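Local coordinates for peroxinectin A (Dictyostelium discoideum, PDB 6ERC), which uses hydrogen peroxide and its heme to oxidise phenolic donors and halides, and is secreted by this social amoeba, at residues I265-Y270 with R470-T475. Numbering follows the deposited sequence.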
loop_
_atom_site.group_PDB
_atom_site.type_symbol
_atom_site.label_atom_id
_atom_site.label_comp_id
_atom_site.label_asym_id
_atom_site.label_seq_id
_atom_site.Cartn_x
_atom_site.Cartn_y
_atom_site.Cartn_z
ATOM N N ILE A 265 -7.881 -4.725 12.802
ATOM C CA ILE A 265 -8.563 -3.726 11.984
ATOM C C ILE A 265 -8.612 -4.177 10.529
ATOM O O ILE A 265 -9.601 -3.946 9.823
ATOM C CB ILE A 265 -7.876 -2.355 12.132
ATOM C CG1 ILE A 265 -8.146 -1.781 13.526
ATOM C CG2 ILE A 265 -8.358 -1.382 11.053
ATOM C CD1 ILE A 265 -7.303 -0.581 13.872
ATOM N N THR A 266 -7.549 -4.828 10.059
ATOM C CA THR A 266 -7.510 -5.270 8.671
ATOM C C THR A 266 -8.583 -6.320 8.398
ATOM O O THR A 266 -9.346 -6.203 7.433
ATOM C CB THR A 266 -6.120 -5.817 8.339
ATOM O OG1 THR A 266 -5.144 -4.781 8.522
ATOM C CG2 THR A 266 -6.058 -6.315 6.899
ATOM N N TYR A 267 -8.663 -7.348 9.242
ATOM C CA TYR A 267 -9.511 -8.499 8.957
ATOM C C TYR A 267 -10.906 -8.405 9.564
ATOM O O TYR A 267 -11.775 -9.198 9.186
ATOM C CB TYR A 267 -8.839 -9.781 9.451
ATOM C CG TYR A 267 -7.709 -10.245 8.562
ATOM C CD1 TYR A 267 -6.543 -9.501 8.443
ATOM C CD2 TYR A 267 -7.807 -11.428 7.844
ATOM C CE1 TYR A 267 -5.510 -9.921 7.630
ATOM C CE2 TYR A 267 -6.776 -11.856 7.032
ATOM C CZ TYR A 267 -5.630 -11.099 6.930
ATOM O OH TYR A 267 -4.598 -11.521 6.125
ATOM N N ASP A 268 -11.143 -7.478 10.490
ATOM C CA ASP A 268 -12.480 -7.270 11.031
ATOM C C ASP A 268 -13.180 -6.056 10.440
ATOM O O ASP A 268 -14.414 -6.029 10.397
ATOM C CB ASP A 268 -12.430 -7.118 12.557
ATOM C CG ASP A 268 -12.229 -8.442 13.275
ATOM O OD1 ASP A 268 -12.103 -9.484 12.595
ATOM O OD2 ASP A 268 -12.208 -8.441 14.524
ATOM N N GLU A 269 -12.426 -5.060 9.976
ATOM C CA GLU A 269 -12.999 -3.839 9.428
ATOM C C GLU A 269 -12.649 -3.626 7.964
ATOM O O GLU A 269 -13.551 -3.456 7.137
ATOM C CB GLU A 269 -12.541 -2.628 10.256
ATOM C CG GLU A 269 -13.134 -2.576 11.650
ATOM C CD GLU A 269 -12.678 -1.360 12.434
ATOM O OE1 GLU A 269 -11.544 -1.375 12.959
ATOM O OE2 GLU A 269 -13.451 -0.383 12.520
ATOM N N TYR A 270 -11.361 -3.638 7.614
ATOM C CA TYR A 270 -10.952 -3.251 6.266
ATOM C C TYR A 270 -11.439 -4.253 5.226
ATOM O O TYR A 270 -12.126 -3.886 4.266
ATOM C CB TYR A 270 -9.429 -3.106 6.199
ATOM C CG TYR A 270 -8.933 -2.645 4.847
ATOM C CD1 TYR A 270 -8.982 -1.304 4.488
ATOM C CD2 TYR A 270 -8.423 -3.550 3.929
ATOM C CE1 TYR A 270 -8.534 -0.880 3.256
ATOM C CE2 TYR A 270 -7.973 -3.133 2.691
ATOM C CZ TYR A 270 -8.032 -1.797 2.363
ATOM O OH TYR A 270 -7.588 -1.374 1.134
ATOM N N ARG A 470 2.599 -17.649 11.801
ATOM C CA ARG A 470 2.699 -18.410 13.041
ATOM C C ARG A 470 2.392 -17.543 14.257
ATOM O O ARG A 470 1.963 -18.061 15.294
ATOM C CB ARG A 470 4.098 -19.026 13.157
ATOM C CG ARG A 470 4.289 -19.954 14.350
ATOM C CD ARG A 470 5.594 -20.740 14.247
ATOM N NE ARG A 470 6.777 -19.884 14.327
ATOM C CZ ARG A 470 7.475 -19.646 15.436
ATOM N NH1 ARG A 470 7.127 -20.194 16.590
ATOM N NH2 ARG A 470 8.535 -18.850 15.390
ATOM N N PHE A 471 2.592 -16.230 14.146
ATOM C CA PHE A 471 2.333 -15.295 15.231
ATOM C C PHE A 471 0.992 -14.579 15.080
ATOM O O PHE A 471 0.804 -13.501 15.655
ATOM C CB PHE A 471 3.463 -14.266 15.315
ATOM C CG PHE A 471 4.783 -14.834 15.764
ATOM C CD1 PHE A 471 5.578 -15.554 14.888
ATOM C CD2 PHE A 471 5.239 -14.626 17.057
ATOM C CE1 PHE A 471 6.795 -16.069 15.296
ATOM C CE2 PHE A 471 6.455 -15.136 17.469
ATOM C CZ PHE A 471 7.234 -15.857 16.588
ATOM N N TRP A 472 0.060 -15.145 14.312
ATOM C CA TRP A 472 -1.236 -14.507 14.135
ATOM C C TRP A 472 -1.951 -14.397 15.477
ATOM O O TRP A 472 -1.968 -15.342 16.270
ATOM C CB TRP A 472 -2.090 -15.290 13.137
ATOM C CG TRP A 472 -3.357 -14.576 12.788
ATOM C CD1 TRP A 472 -4.618 -14.884 13.210
ATOM C CD2 TRP A 472 -3.483 -13.417 11.959
ATOM N NE1 TRP A 472 -5.523 -13.989 12.690
ATOM C CE2 TRP A 472 -4.849 -13.076 11.920
ATOM C CE3 TRP A 472 -2.571 -12.633 11.245
ATOM C CZ2 TRP A 472 -5.326 -11.992 11.190
ATOM C CZ3 TRP A 472 -3.046 -11.557 10.524
ATOM C CH2 TRP A 472 -4.409 -11.245 10.503
ATOM N N TYR A 473 -2.554 -13.231 15.729
ATOM C CA TYR A 473 -3.049 -12.934 17.069
ATOM C C TYR A 473 -4.141 -13.904 17.504
ATOM O O TYR A 473 -4.286 -14.171 18.702
ATOM C CB TYR A 473 -3.555 -11.492 17.137
ATOM C CG TYR A 473 -4.907 -11.247 16.500
ATOM C CD1 TYR A 473 -5.022 -10.948 15.148
ATOM C CD2 TYR A 473 -6.068 -11.283 17.260
ATOM C CE1 TYR A 473 -6.259 -10.710 14.568
ATOM C CE2 TYR A 473 -7.307 -11.048 16.691
ATOM C CZ TYR A 473 -7.398 -10.763 15.347
ATOM O OH TYR A 473 -8.633 -10.530 14.785
ATOM N N GLU A 474 -4.906 -14.449 16.564
ATOM C CA GLU A 474 -6.010 -15.333 16.921
ATOM C C GLU A 474 -5.563 -16.744 17.291
ATOM O O GLU A 474 -6.423 -17.585 17.571
ATOM C CB GLU A 474 -7.021 -15.414 15.771
ATOM C CG GLU A 474 -7.619 -14.075 15.348
ATOM C CD GLU A 474 -8.664 -14.221 14.248
ATOM O OE1 GLU A 474 -9.710 -14.857 14.507
ATOM O OE2 GLU A 474 -8.434 -13.711 13.125
ATOM N N THR A 475 -4.256 -17.039 17.295
ATOM C CA THR A 475 -3.847 -18.382 17.681
ATOM C C THR A 475 -3.779 -18.500 19.205
ATOM O O THR A 475 -3.495 -17.517 19.897
ATOM C CB THR A 475 -2.492 -18.734 17.064
ATOM O OG1 THR A 475 -2.261 -20.143 17.179
ATOM C CG2 THR A 475 -1.356 -18.005 17.746
HETATM O O HOH W 1 -9.595 -10.251 12.472
#
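The indole of Trp-472 drives its edge into one face of the Tyr-267 ring in a T-shaped stack, centroids of the phenol and six-membered rings 4.7 Å apart and planes at 68°. Trp-472 CH2 does most of the touching, 3.3 Å from Tyr-267 CE1 near the rim of the phenol. With CG of Trp-472 anti to its backbone N (chi1 -173°), the indole extends from the loop to the helix. A nearly straight hydrogen bond in the indole plane, NE1 of Trp-472 to OE2 of Glu-474 at 3.0 Å, helps hold its rotation; it meets the carboxylate on the anti side, tilted 34° out of its plane.

Polar contact is indirect: a water donates to OD1 of Asp-268 (2.6 Å) and also hydrogen-bonds OH of Tyr-473 (2.5 Å), bridging the exposed side chain of Asp-268 to a buried phenol.

This is structural packing within the animal haem peroxidase domain, the Tyr-267 side chain about 14 Å from the heme. The loop between helices 452-467 and 476-481 packs on helix 247-275, against Tyr-267 and Asp-268 of its pi-type turn and Glu-260, Gln-263 and Lys-264 before it; helix 452-467 ties in through Phe-462 O and Thr-465, which bind Tyr-267 OH.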